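Local coordinates for putative sulfurtransferase DsrE (Allochromatium vinosum, PDB 2HY5), which probably acts as a sulfurtransferase that carries sulfur as a cysteine persulfide, possibly during oxidation of intracellular sulfur, although its exact role is not known, at residues A68-V79 / K106-Q114; M1-G10 / H32-G43. One frame throughout, in Å; residues are numbered along the deposited sequence.

Interaction 1 (A68-V79 / K106-Q114); sequences AEQYELDMVVCV and KFRISGLGQ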
loop_
_atom_site.group_PDB
_atom_site.type_symbol
_atom_site.label_atom_id
_atom_site.label_comp_id
_atom_site.label_asym_id
_atom_site.label_seq_id
_atom_site.Cartn_x
_atom_site.Cartn_y
_atom_site.Cartn_z
ATOM N N ALA A 68 -15.040 -3.792 -21.625
ATOM C CA ALA A 68 -16.315 -3.103 -21.460
ATOM C C ALA A 68 -17.068 -3.030 -22.790
ATOM O O ALA A 68 -18.293 -3.155 -22.827
ATOM C CB ALA A 68 -16.086 -1.693 -20.901
ATOM N N GLU A 69 -16.331 -2.836 -23.878
ATOM C CA GLU A 69 -16.943 -2.751 -25.201
ATOM C C GLU A 69 -17.552 -4.095 -25.581
ATOM O O GLU A 69 -18.718 -4.175 -25.982
ATOM C CB GLU A 69 -15.896 -2.343 -26.241
ATOM C CG GLU A 69 -16.416 -2.300 -27.675
ATOM C CD GLU A 69 -17.504 -1.261 -27.881
ATOM O OE1 GLU A 69 -17.272 -0.079 -27.550
ATOM O OE2 GLU A 69 -18.590 -1.623 -28.383
ATOM N N GLN A 70 -16.761 -5.150 -25.430
ATOM C CA GLN A 70 -17.194 -6.503 -25.764
ATOM C C GLN A 70 -18.375 -7.016 -24.944
ATOM O O GLN A 70 -19.266 -7.671 -25.486
ATOM C CB GLN A 70 -16.020 -7.473 -25.618
ATOM C CG GLN A 70 -16.390 -8.937 -25.783
ATOM C CD GLN A 70 -15.180 -9.845 -25.721
ATOM O OE1 GLN A 70 -14.148 -9.480 -25.150
ATOM N NE2 GLN A 70 -15.303 -11.041 -26.289
ATOM N N TYR A 71 -18.387 -6.720 -23.649
ATOM C CA TYR A 71 -19.457 -7.187 -22.776
ATOM C C TYR A 71 -20.431 -6.114 -22.298
ATOM O O TYR A 71 -21.317 -6.397 -21.487
ATOM C CB TYR A 71 -18.858 -7.911 -21.560
ATOM C CG TYR A 71 -18.146 -9.205 -21.895
ATOM C CD1 TYR A 71 -16.777 -9.224 -22.173
ATOM C CD2 TYR A 71 -18.846 -10.412 -21.947
ATOM C CE1 TYR A 71 -16.125 -10.415 -22.494
ATOM C CE2 TYR A 71 -18.208 -11.600 -22.262
ATOM C CZ TYR A 71 -16.850 -11.598 -22.535
ATOM O OH TYR A 71 -16.222 -12.779 -22.843
ATOM N N GLU A 72 -20.274 -4.892 -22.798
ATOM C CA GLU A 72 -21.143 -3.777 -22.421
ATOM C C GLU A 72 -21.196 -3.585 -20.905
ATOM O O GLU A 72 -22.270 -3.576 -20.300
ATOM C CB GLU A 72 -22.558 -4.001 -22.968
ATOM C CG GLU A 72 -22.620 -4.104 -24.489
ATOM C CD GLU A 72 -24.041 -4.127 -25.022
ATOM O OE1 GLU A 72 -24.793 -3.165 -24.757
ATOM O OE2 GLU A 72 -24.410 -5.102 -25.713
ATOM N N LEU A 73 -20.024 -3.423 -20.301
ATOM C CA LEU A 73 -19.923 -3.250 -18.858
ATOM C C LEU A 73 -20.121 -1.806 -18.407
ATOM O O LEU A 73 -19.737 -0.867 -19.102
ATOM C CB LEU A 73 -18.558 -3.735 -18.369
ATOM C CG LEU A 73 -18.152 -5.175 -18.692
ATOM C CD1 LEU A 73 -16.726 -5.400 -18.216
ATOM C CD2 LEU A 73 -19.109 -6.159 -18.028
ATOM N N ASP A 74 -20.730 -1.648 -17.237
ATOM C CA ASP A 74 -20.956 -0.332 -16.655
ATOM C C ASP A 74 -19.776 -0.077 -15.716
ATOM O O ASP A 74 -19.725 -0.603 -14.605
ATOM C CB ASP A 74 -22.283 -0.317 -15.886
ATOM C CG ASP A 74 -22.613 1.049 -15.304
ATOM O OD1 ASP A 74 -22.250 2.068 -15.926
ATOM O OD2 ASP A 74 -23.247 1.103 -14.227
ATOM N N MET A 75 -18.819 0.713 -16.192
ATOM C CA MET A 75 -17.624 1.039 -15.424
ATOM C C MET A 75 -17.842 2.400 -14.793
ATOM O O MET A 75 -17.967 3.406 -15.495
ATOM C CB MET A 75 -16.423 1.076 -16.360
ATOM C CG MET A 75 -16.394 -0.100 -17.304
ATOM S SD MET A 75 -15.063 -1.226 -16.924
ATOM C CE MET A 75 -13.937 -0.627 -17.895
ATOM N N VAL A 76 -17.879 2.427 -13.466
ATOM C CA VAL A 76 -18.138 3.660 -12.745
ATOM C C VAL A 76 -16.973 4.100 -11.871
ATOM O O VAL A 76 -16.350 3.289 -11.178
ATOM C CB VAL A 76 -19.403 3.503 -11.870
ATOM C CG1 VAL A 76 -19.803 4.842 -11.257
ATOM C CG2 VAL A 76 -20.538 2.931 -12.715
ATOM N N VAL A 77 -16.689 5.397 -11.924
ATOM C CA VAL A 77 -15.619 6.009 -11.141
ATOM C C VAL A 77 -16.233 6.968 -10.124
ATOM O O VAL A 77 -17.014 7.853 -10.485
ATOM C CB VAL A 77 -14.658 6.786 -12.064
ATOM C CG1 VAL A 77 -13.591 7.491 -11.245
ATOM C CG2 VAL A 77 -14.027 5.828 -13.068
ATOM N N CYS A 78 -15.888 6.787 -8.850
ATOM C CA CYS A 78 -16.413 7.632 -7.782
ATOM C C CYS A 78 -16.036 9.099 -7.977
ATOM O O CYS A 78 -14.859 9.434 -8.105
ATOM C CB CYS A 78 -15.885 7.161 -6.429
ATOM S SG CYS A 78 -16.438 8.192 -5.062
ATOM N N VAL A 79 -17.035 9.975 -7.979
ATOM C CA VAL A 79 -16.782 11.399 -8.174
ATOM C C VAL A 79 -15.947 12.031 -7.060
ATOM O O VAL A 79 -15.050 12.828 -7.331
ATOM C CB VAL A 79 -18.109 12.187 -8.324
ATOM C CG1 VAL A 79 -18.921 12.110 -7.038
ATOM C CG2 VAL A 79 -17.815 13.630 -8.687
ATOM N N LYS A 106 -14.965 5.448 -22.128
ATOM C CA LYS A 106 -15.724 4.251 -21.767
ATOM C C LYS A 106 -16.135 4.225 -20.293
ATOM O O LYS A 106 -16.997 3.438 -19.892
ATOM C CB LYS A 106 -14.917 2.990 -22.092
ATOM C CG LYS A 106 -15.260 2.367 -23.437
ATOM C CD LYS A 106 -16.719 1.917 -23.465
ATOM C CE LYS A 106 -17.081 1.277 -24.793
ATOM N NZ LYS A 106 -16.828 2.207 -25.925
ATOM N N PHE A 107 -15.519 5.082 -19.488
ATOM C CA PHE A 107 -15.829 5.145 -18.064
ATOM C C PHE A 107 -16.756 6.319 -17.766
ATOM O O PHE A 107 -16.770 7.312 -18.492
ATOM C CB PHE A 107 -14.548 5.338 -17.238
ATOM C CG PHE A 107 -13.525 4.246 -17.405
ATOM C CD1 PHE A 107 -12.815 4.106 -18.593
ATOM C CD2 PHE A 107 -13.242 3.382 -16.350
ATOM C CE1 PHE A 107 -11.831 3.131 -18.721
ATOM C CE2 PHE A 107 -12.263 2.408 -16.470
ATOM C CZ PHE A 107 -11.557 2.279 -17.658
ATOM N N ARG A 108 -17.528 6.210 -16.691
ATOM C CA ARG A 108 -18.403 7.305 -16.299
ATOM C C ARG A 108 -18.160 7.663 -14.839
ATOM O O ARG A 108 -17.889 6.789 -14.019
ATOM C CB ARG A 108 -19.881 6.947 -16.524
ATOM C CG ARG A 108 -20.484 5.902 -15.584
ATOM C CD ARG A 108 -21.944 5.615 -15.989
ATOM N NE ARG A 108 -22.595 4.601 -15.159
ATOM C CZ ARG A 108 -23.240 4.851 -14.022
ATOM N NH1 ARG A 108 -23.336 6.089 -13.560
ATOM N NH2 ARG A 108 -23.787 3.854 -13.336
ATOM N N ILE A 109 -18.216 8.954 -14.533
ATOM C CA ILE A 109 -18.031 9.436 -13.167
ATOM C C ILE A 109 -19.401 9.555 -12.518
ATOM O O ILE A 109 -20.297 10.198 -13.059
ATOM C CB ILE A 109 -17.341 10.828 -13.146
ATOM C CG1 ILE A 109 -15.824 10.669 -13.057
ATOM C CG2 ILE A 109 -17.806 11.630 -11.936
ATOM C CD1 ILE A 109 -15.251 9.634 -13.961
ATOM N N SER A 110 -19.571 8.928 -11.362
ATOM C CA SER A 110 -20.852 8.993 -10.681
ATOM C C SER A 110 -20.705 8.914 -9.168
ATOM O O SER A 110 -19.594 8.824 -8.645
ATOM C CB SER A 110 -21.761 7.870 -11.175
ATOM O OG SER A 110 -23.093 8.108 -10.765
ATOM N N GLY A 111 -21.838 8.942 -8.474
ATOM C CA GLY A 111 -21.832 8.894 -7.023
ATOM C C GLY A 111 -21.510 7.553 -6.393
ATOM O O GLY A 111 -21.665 6.493 -7.004
ATOM N N LEU A 112 -21.065 7.613 -5.141
ATOM C CA LEU A 112 -20.706 6.428 -4.384
ATOM C C LEU A 112 -21.935 5.538 -4.208
ATOM O O LEU A 112 -21.817 4.329 -3.987
ATOM C CB LEU A 112 -20.144 6.852 -3.022
ATOM C CG LEU A 112 -19.293 5.867 -2.219
ATOM C CD1 LEU A 112 -18.200 5.281 -3.096
ATOM C CD2 LEU A 112 -18.682 6.599 -1.020
ATOM N N GLY A 113 -23.117 6.138 -4.307
ATOM C CA GLY A 113 -24.343 5.370 -4.178
ATOM C C GLY A 113 -24.465 4.277 -5.233
ATOM O O GLY A 113 -25.197 3.302 -5.043
ATOM N N GLN A 114 -23.754 4.434 -6.348
ATOM C CA GLN A 114 -23.787 3.437 -7.414
ATOM C C GLN A 114 -23.094 2.156 -6.956
ATOM O O GLN A 114 -23.377 1.070 -7.462
ATOM C CB GLN A 114 -23.103 3.972 -8.680
ATOM C CG GLN A 114 -23.775 5.195 -9.296
ATOM C CD GLN A 114 -25.205 4.919 -9.726
ATOM O OE1 GLN A 114 -25.450 4.170 -10.676
ATOM N NE2 GLN A 114 -26.158 5.517 -9.021
HETATM O O HOH W 1 -19.082 2.883 -18.053
#

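Interaction 2 (M1-G10 / H32-G43); sequences MKFALQINEG and HEIFRVFFYHDG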
loop_
_atom_site.group_PDB
_atom_site.type_symbol
_atom_site.label_atom_id
_atom_site.label_comp_id
_atom_site.label_asym_id
_atom_site.label_seq_id
_atom_site.Cartn_x
_atom_site.Cartn_y
_atom_site.Cartn_z
ATOM N N MET A 1 -24.781 -16.020 -12.069
ATOM C CA MET A 1 -25.029 -15.014 -11.000
ATOM C C MET A 1 -24.591 -13.623 -11.445
ATOM O O MET A 1 -23.954 -13.468 -12.489
ATOM C CB MET A 1 -24.278 -15.397 -9.722
ATOM C CG MET A 1 -24.720 -16.712 -9.105
ATOM S SD MET A 1 -24.044 -16.943 -7.449
ATOM C CE MET A 1 -25.480 -16.539 -6.444
ATOM N N LYS A 2 -24.945 -12.620 -10.646
ATOM C CA LYS A 2 -24.597 -11.228 -10.924
ATOM C C LYS A 2 -23.510 -10.769 -9.950
ATOM O O LYS A 2 -23.622 -10.977 -8.744
ATOM C CB LYS A 2 -25.825 -10.329 -10.760
ATOM C CG LYS A 2 -27.025 -10.726 -11.600
ATOM C CD LYS A 2 -28.186 -9.774 -11.344
ATOM C CE LYS A 2 -29.411 -10.136 -12.165
ATOM N NZ LYS A 2 -30.548 -9.213 -11.889
ATOM N N PHE A 3 -22.473 -10.136 -10.488
ATOM C CA PHE A 3 -21.347 -9.646 -9.691
ATOM C C PHE A 3 -21.225 -8.134 -9.645
ATOM O O PHE A 3 -21.547 -7.440 -10.606
ATOM C CB PHE A 3 -20.023 -10.155 -10.264
ATOM C CG PHE A 3 -19.757 -11.602 -10.007
ATOM C CD1 PHE A 3 -19.248 -12.018 -8.781
ATOM C CD2 PHE A 3 -20.005 -12.550 -10.993
ATOM C CE1 PHE A 3 -18.990 -13.369 -8.539
ATOM C CE2 PHE A 3 -19.750 -13.899 -10.762
ATOM C CZ PHE A 3 -19.244 -14.309 -9.535
ATOM N N ALA A 4 -20.737 -7.645 -8.512
ATOM C CA ALA A 4 -20.459 -6.230 -8.328
ATOM C C ALA A 4 -18.968 -6.276 -8.008
ATOM O O ALA A 4 -18.564 -6.939 -7.054
ATOM C CB ALA A 4 -21.241 -5.670 -7.146
ATOM N N LEU A 5 -18.146 -5.615 -8.818
ATOM C CA LEU A 5 -16.704 -5.618 -8.574
ATOM C C LEU A 5 -16.235 -4.242 -8.128
ATOM O O LEU A 5 -16.607 -3.233 -8.715
ATOM C CB LEU A 5 -15.940 -6.024 -9.837
ATOM C CG LEU A 5 -16.306 -7.367 -10.475
ATOM C CD1 LEU A 5 -15.361 -7.641 -11.636
ATOM C CD2 LEU A 5 -16.221 -8.487 -9.449
ATOM N N GLN A 6 -15.412 -4.215 -7.086
ATOM C CA GLN A 6 -14.881 -2.974 -6.545
ATOM C C GLN A 6 -13.360 -3.036 -6.645
ATOM O O GLN A 6 -12.756 -4.029 -6.241
ATOM C CB GLN A 6 -15.307 -2.824 -5.080
ATOM C CG GLN A 6 -14.995 -1.461 -4.464
ATOM C CD GLN A 6 -15.279 -1.431 -2.969
ATOM O OE1 GLN A 6 -16.282 -1.975 -2.503
ATOM N NE2 GLN A 6 -14.414 -0.755 -2.215
ATOM N N ILE A 7 -12.754 -1.988 -7.199
ATOM C CA ILE A 7 -11.301 -1.920 -7.349
ATOM C C ILE A 7 -10.829 -0.677 -6.598
ATOM O O ILE A 7 -11.252 0.436 -6.907
ATOM C CB ILE A 7 -10.915 -1.849 -8.842
ATOM C CG1 ILE A 7 -11.414 -3.119 -9.548
ATOM C CG2 ILE A 7 -9.401 -1.723 -8.999
ATOM C CD1 ILE A 7 -11.277 -3.097 -11.042
ATOM N N ASN A 8 -9.951 -0.877 -5.614
ATOM C CA ASN A 8 -9.473 0.212 -4.761
ATOM C C ASN A 8 -8.087 0.776 -5.011
ATOM O O ASN A 8 -7.679 1.718 -4.327
ATOM C CB ASN A 8 -9.509 -0.216 -3.291
ATOM C CG ASN A 8 -10.866 -0.725 -2.855
ATOM O OD1 ASN A 8 -11.899 -0.300 -3.367
ATOM N ND2 ASN A 8 -10.868 -1.619 -1.878
ATOM N N GLU A 9 -7.355 0.218 -5.964
ATOM C CA GLU A 9 -6.004 0.697 -6.210
ATOM C C GLU A 9 -5.756 1.138 -7.633
ATOM O O GLU A 9 -6.422 0.686 -8.564
ATOM C CB GLU A 9 -5.001 -0.394 -5.844
ATOM C CG GLU A 9 -5.190 -0.956 -4.454
ATOM C CD GLU A 9 -5.151 0.111 -3.375
ATOM O OE1 GLU A 9 -4.399 1.095 -3.537
ATOM O OE2 GLU A 9 -5.859 -0.047 -2.356
ATOM N N GLY A 10 -4.768 2.013 -7.787
ATOM C CA GLY A 10 -4.415 2.515 -9.098
ATOM C C GLY A 10 -3.743 1.466 -9.964
ATOM O O GLY A 10 -3.244 0.455 -9.459
ATOM N N HIS A 32 -21.616 -15.322 -16.501
ATOM C CA HIS A 32 -22.085 -14.570 -15.345
ATOM C C HIS A 32 -22.197 -13.109 -15.726
ATOM O O HIS A 32 -21.494 -12.629 -16.617
ATOM C CB HIS A 32 -21.121 -14.706 -14.165
ATOM C CG HIS A 32 -21.092 -16.074 -13.562
ATOM N ND1 HIS A 32 -22.224 -16.703 -13.093
ATOM C CD2 HIS A 32 -20.064 -16.926 -13.331
ATOM C CE1 HIS A 32 -21.897 -17.884 -12.600
ATOM N NE2 HIS A 32 -20.591 -18.042 -12.731
ATOM N N GLU A 33 -23.085 -12.400 -15.048
ATOM C CA GLU A 33 -23.272 -10.989 -15.320
ATOM C C GLU A 33 -22.454 -10.134 -14.360
ATOM O O GLU A 33 -22.378 -10.423 -13.168
ATOM C CB GLU A 33 -24.747 -10.629 -15.172
ATOM C CG GLU A 33 -25.066 -9.168 -15.429
ATOM C CD GLU A 33 -26.520 -8.839 -15.142
ATOM O OE1 GLU A 33 -27.406 -9.526 -15.695
ATOM O OE2 GLU A 33 -26.775 -7.893 -14.362
ATOM N N ILE A 34 -21.820 -9.096 -14.885
ATOM C CA ILE A 34 -21.081 -8.170 -14.043
ATOM C C ILE A 34 -21.968 -6.933 -14.097
ATOM O O ILE A 34 -22.001 -6.216 -15.098
ATOM C CB ILE A 34 -19.674 -7.866 -14.601
ATOM C CG1 ILE A 34 -18.794 -9.112 -14.459
ATOM C CG2 ILE A 34 -19.047 -6.690 -13.843
ATOM C CD1 ILE A 34 -17.369 -8.930 -14.931
ATOM N N PHE A 35 -22.721 -6.726 -13.025
ATOM C CA PHE A 35 -23.658 -5.620 -12.924
ATOM C C PHE A 35 -22.977 -4.259 -12.982
ATOM O O PHE A 35 -23.525 -3.309 -13.541
ATOM C CB PHE A 35 -24.456 -5.747 -11.627
ATOM C CG PHE A 35 -25.519 -4.703 -11.464
ATOM C CD1 PHE A 35 -26.735 -4.822 -12.128
ATOM C CD2 PHE A 35 -25.302 -3.599 -10.652
ATOM C CE1 PHE A 35 -27.723 -3.853 -11.983
ATOM C CE2 PHE A 35 -26.280 -2.622 -10.500
ATOM C CZ PHE A 35 -27.495 -2.749 -11.165
ATOM N N ARG A 36 -21.783 -4.168 -12.404
ATOM C CA ARG A 36 -21.053 -2.908 -12.393
ATOM C C ARG A 36 -19.635 -3.107 -11.873
ATOM O O ARG A 36 -19.397 -3.948 -11.010
ATOM C CB ARG A 36 -21.795 -1.900 -11.506
ATOM C CG ARG A 36 -21.141 -0.519 -11.355
ATOM C CD ARG A 36 -22.136 0.450 -10.708
ATOM N NE ARG A 36 -23.300 0.616 -11.574
ATOM C CZ ARG A 36 -24.558 0.720 -11.158
ATOM N NH1 ARG A 36 -24.852 0.683 -9.867
ATOM N NH2 ARG A 36 -25.532 0.834 -12.052
ATOM N N VAL A 37 -18.702 -2.348 -12.437
ATOM C CA VAL A 37 -17.309 -2.367 -12.015
ATOM C C VAL A 37 -17.148 -0.976 -11.424
ATOM O O VAL A 37 -17.267 0.026 -12.133
ATOM C CB VAL A 37 -16.343 -2.532 -13.207
ATOM C CG1 VAL A 37 -14.906 -2.591 -12.703
ATOM C CG2 VAL A 37 -16.677 -3.793 -13.982
ATOM N N PHE A 38 -16.900 -0.915 -10.123
ATOM C CA PHE A 38 -16.780 0.363 -9.444
ATOM C C PHE A 38 -15.361 0.649 -8.970
ATOM O O PHE A 38 -14.761 -0.158 -8.265
ATOM C CB PHE A 38 -17.748 0.395 -8.258
ATOM C CG PHE A 38 -17.939 1.759 -7.672
ATOM C CD1 PHE A 38 -17.026 2.275 -6.759
ATOM C CD2 PHE A 38 -19.020 2.545 -8.058
ATOM C CE1 PHE A 38 -17.185 3.557 -6.239
ATOM C CE2 PHE A 38 -19.192 3.828 -7.547
ATOM C CZ PHE A 38 -18.273 4.338 -6.636
ATOM N N PHE A 39 -14.829 1.797 -9.378
ATOM C CA PHE A 39 -13.480 2.188 -8.988
ATOM C C PHE A 39 -13.540 3.213 -7.866
ATOM O O PHE A 39 -14.171 4.264 -8.001
ATOM C CB PHE A 39 -12.717 2.747 -10.192
ATOM C CG PHE A 39 -12.568 1.765 -11.319
ATOM C CD1 PHE A 39 -13.556 1.640 -12.289
ATOM C CD2 PHE A 39 -11.457 0.938 -11.390
ATOM C CE1 PHE A 39 -13.433 0.706 -13.321
ATOM C CE2 PHE A 39 -11.325 0.004 -12.415
ATOM C CZ PHE A 39 -12.317 -0.113 -13.378
ATOM N N TYR A 40 -12.882 2.893 -6.754
ATOM C CA TYR A 40 -12.866 3.759 -5.579
ATOM C C TYR A 40 -11.426 3.972 -5.105
ATOM O O TYR A 40 -10.522 3.260 -5.536
ATOM C CB TYR A 40 -13.706 3.127 -4.463
ATOM C CG TYR A 40 -14.089 4.083 -3.360
ATOM C CD1 TYR A 40 -14.513 5.381 -3.655
ATOM C CD2 TYR A 40 -14.054 3.689 -2.023
ATOM C CE1 TYR A 40 -14.890 6.261 -2.648
ATOM C CE2 TYR A 40 -14.434 4.564 -1.006
ATOM C CZ TYR A 40 -14.850 5.848 -1.326
ATOM O OH TYR A 40 -15.230 6.725 -0.333
ATOM N N HIS A 41 -11.217 4.937 -4.213
ATOM C CA HIS A 41 -9.869 5.253 -3.723
ATOM C C HIS A 41 -8.987 5.503 -4.956
ATOM O O HIS A 41 -9.459 6.046 -5.954
ATOM C CB HIS A 41 -9.286 4.090 -2.906
ATOM C CG HIS A 41 -10.139 3.653 -1.754
ATOM N ND1 HIS A 41 -10.482 4.488 -0.712
ATOM C CD2 HIS A 41 -10.682 2.446 -1.458
ATOM C CE1 HIS A 41 -11.196 3.818 0.173
ATOM N NE2 HIS A 41 -11.332 2.575 -0.256
ATOM N N ASP A 42 -7.718 5.106 -4.892
ATOM C CA ASP A 42 -6.806 5.279 -6.027
ATOM C C ASP A 42 -7.286 4.489 -7.242
ATOM O O ASP A 42 -6.752 4.636 -8.341
ATOM C CB ASP A 42 -5.390 4.828 -5.657
ATOM C CG ASP A 42 -4.541 5.955 -5.100
ATOM O OD1 ASP A 42 -5.060 7.084 -4.955
ATOM O OD2 ASP A 42 -3.351 5.708 -4.807
ATOM N N GLY A 43 -8.295 3.649 -7.036
ATOM C CA GLY A 43 -8.840 2.866 -8.128
ATOM C C GLY A 43 -9.355 3.749 -9.249
ATOM O O GLY A 43 -9.383 3.335 -10.407
HETATM O O HOH W 2 -2.566 3.171 -6.118
#

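Interaction 1 (A68-V79 / K106-Q114)
Strand 75-78, which leads to the putative persulfide cysteine C78, pairs in parallel with strand 108-110, the outermost strand on this side of the chain's sheet. V76 bridges R108, V77 bridges I109 and C78 bridges S110. The backbone bonds run from R108 N to M75 O, V77 N to R108 O, S110 N to V77 O and V79 N to S110 O (2.9 Å), the last just past the cysteine.

On the face of V76, R108 presents its guanidinium side-on to D74. Its NE reaches D74 OD1 at 2.7 Å and its NH2 reaches D74 OD2 at 2.9 Å, each on a syn lone pair, the two planes 7° apart. CG of R108 sits between its backbone N and carbonyl carbon (chi1 71°), and the chain then runs extended to NE, bringing the guanidinium level with the carboxylate. V76 CG2 rests on one guanidinium face, 3.4 Å from R108 NH2, and the same NH2 donates to Q114 OE1 in the guanidinium plane, though tilted from the Q114 amide plane. A leucine in place of R108 would probably leave D74 without this paired donor and Q114 OE1 without its bond.

On the other face, V77 CB meets I109 CD1 at 3.5 Å, a tight fit. The methyl M75 CE lies 3.7 Å from F107 CE2, and M75 SD is obliquely placed by that ring in a Met-aromatic contact. Farther out, K106 NZ forms a salt bridge of 2.8 Å with E69 OE1. At the strand ends, C78 SG touches L112 CD1 at 3.9 Å.

D74 OD2 also bridges R36, so two arginines hold the one carboxylate, probably stabilising its negative charge, while the R108 guanidinium is probably restrained from turning by three bonds near its plane and the V76 methyl over one face.

Interaction 2 (M1-G10 / H32-G43)
With CG anti to the carbonyl carbon in both F3 (chi1 -74°) and H32 (chi1 -69°), the two rings meet in a T-shaped stack at the start of a parallel beta-alpha-beta unit, strands 2-7 and 33-39. The edge of the F3 ring points at the face of the H32 ring, with planes at 82° and F3 CE2 3.8 Å from H32 CG. The same imidazole takes a bond from the chain terminus, M1 N to H32 ND1 at 2.8 Å, tilted slightly from the ring plane.

The ladder shifts by one residue between F3 and A4, a beta bulge: F3 pairs with I34 but A4 with R36. There F35 N bonds to F3 O; beyond it L5 N bonds to R36 O and F38 N to L5 O (2.7 Å).

I7 and F39 lie side by side, I7 CD1 coming within 3.4 Å of F39 CE2 and also packing on V37 CG1. Helix 16-29 lies against this face, with A20 on I7 and A24 on L5 and I34.

Past the strands, H41 holds its ring edge to N8, and its ND1 bonds to E24 of the DsrF chain. Q6 NE2 donates to N8 OD1 at 2.8 Å, in the plane of the N8 side-chain carbonyl and on a lone pair.

In the fold
From the N terminus, strand 2-7 runs out, helix 16-29 returns, and strand 33-39 pairs back in interaction 2, closing a loop with 21 residues between segments 1-10 and 32-43. Helix 60-71 and strand 75-78 follow; 26 residues, with most of helix 79-85 and all of helix 90-96, separate segment 68-79 from segment 106-114, whose strand 108-110 closes interaction 1. The contacts are therefore in series, neither nested nor crossed. Both belong to one parallel sheet, in the order 108-110, 75-78, 33-39, 2-7, 124-128. The centres of the two interactions lie about 9 Å apart. They touch directly: V76 O and F39 N, 2.8 Å apart, probably hydrogen-bond, and Y40 CE1 packs 3.5 Å from C78 SG.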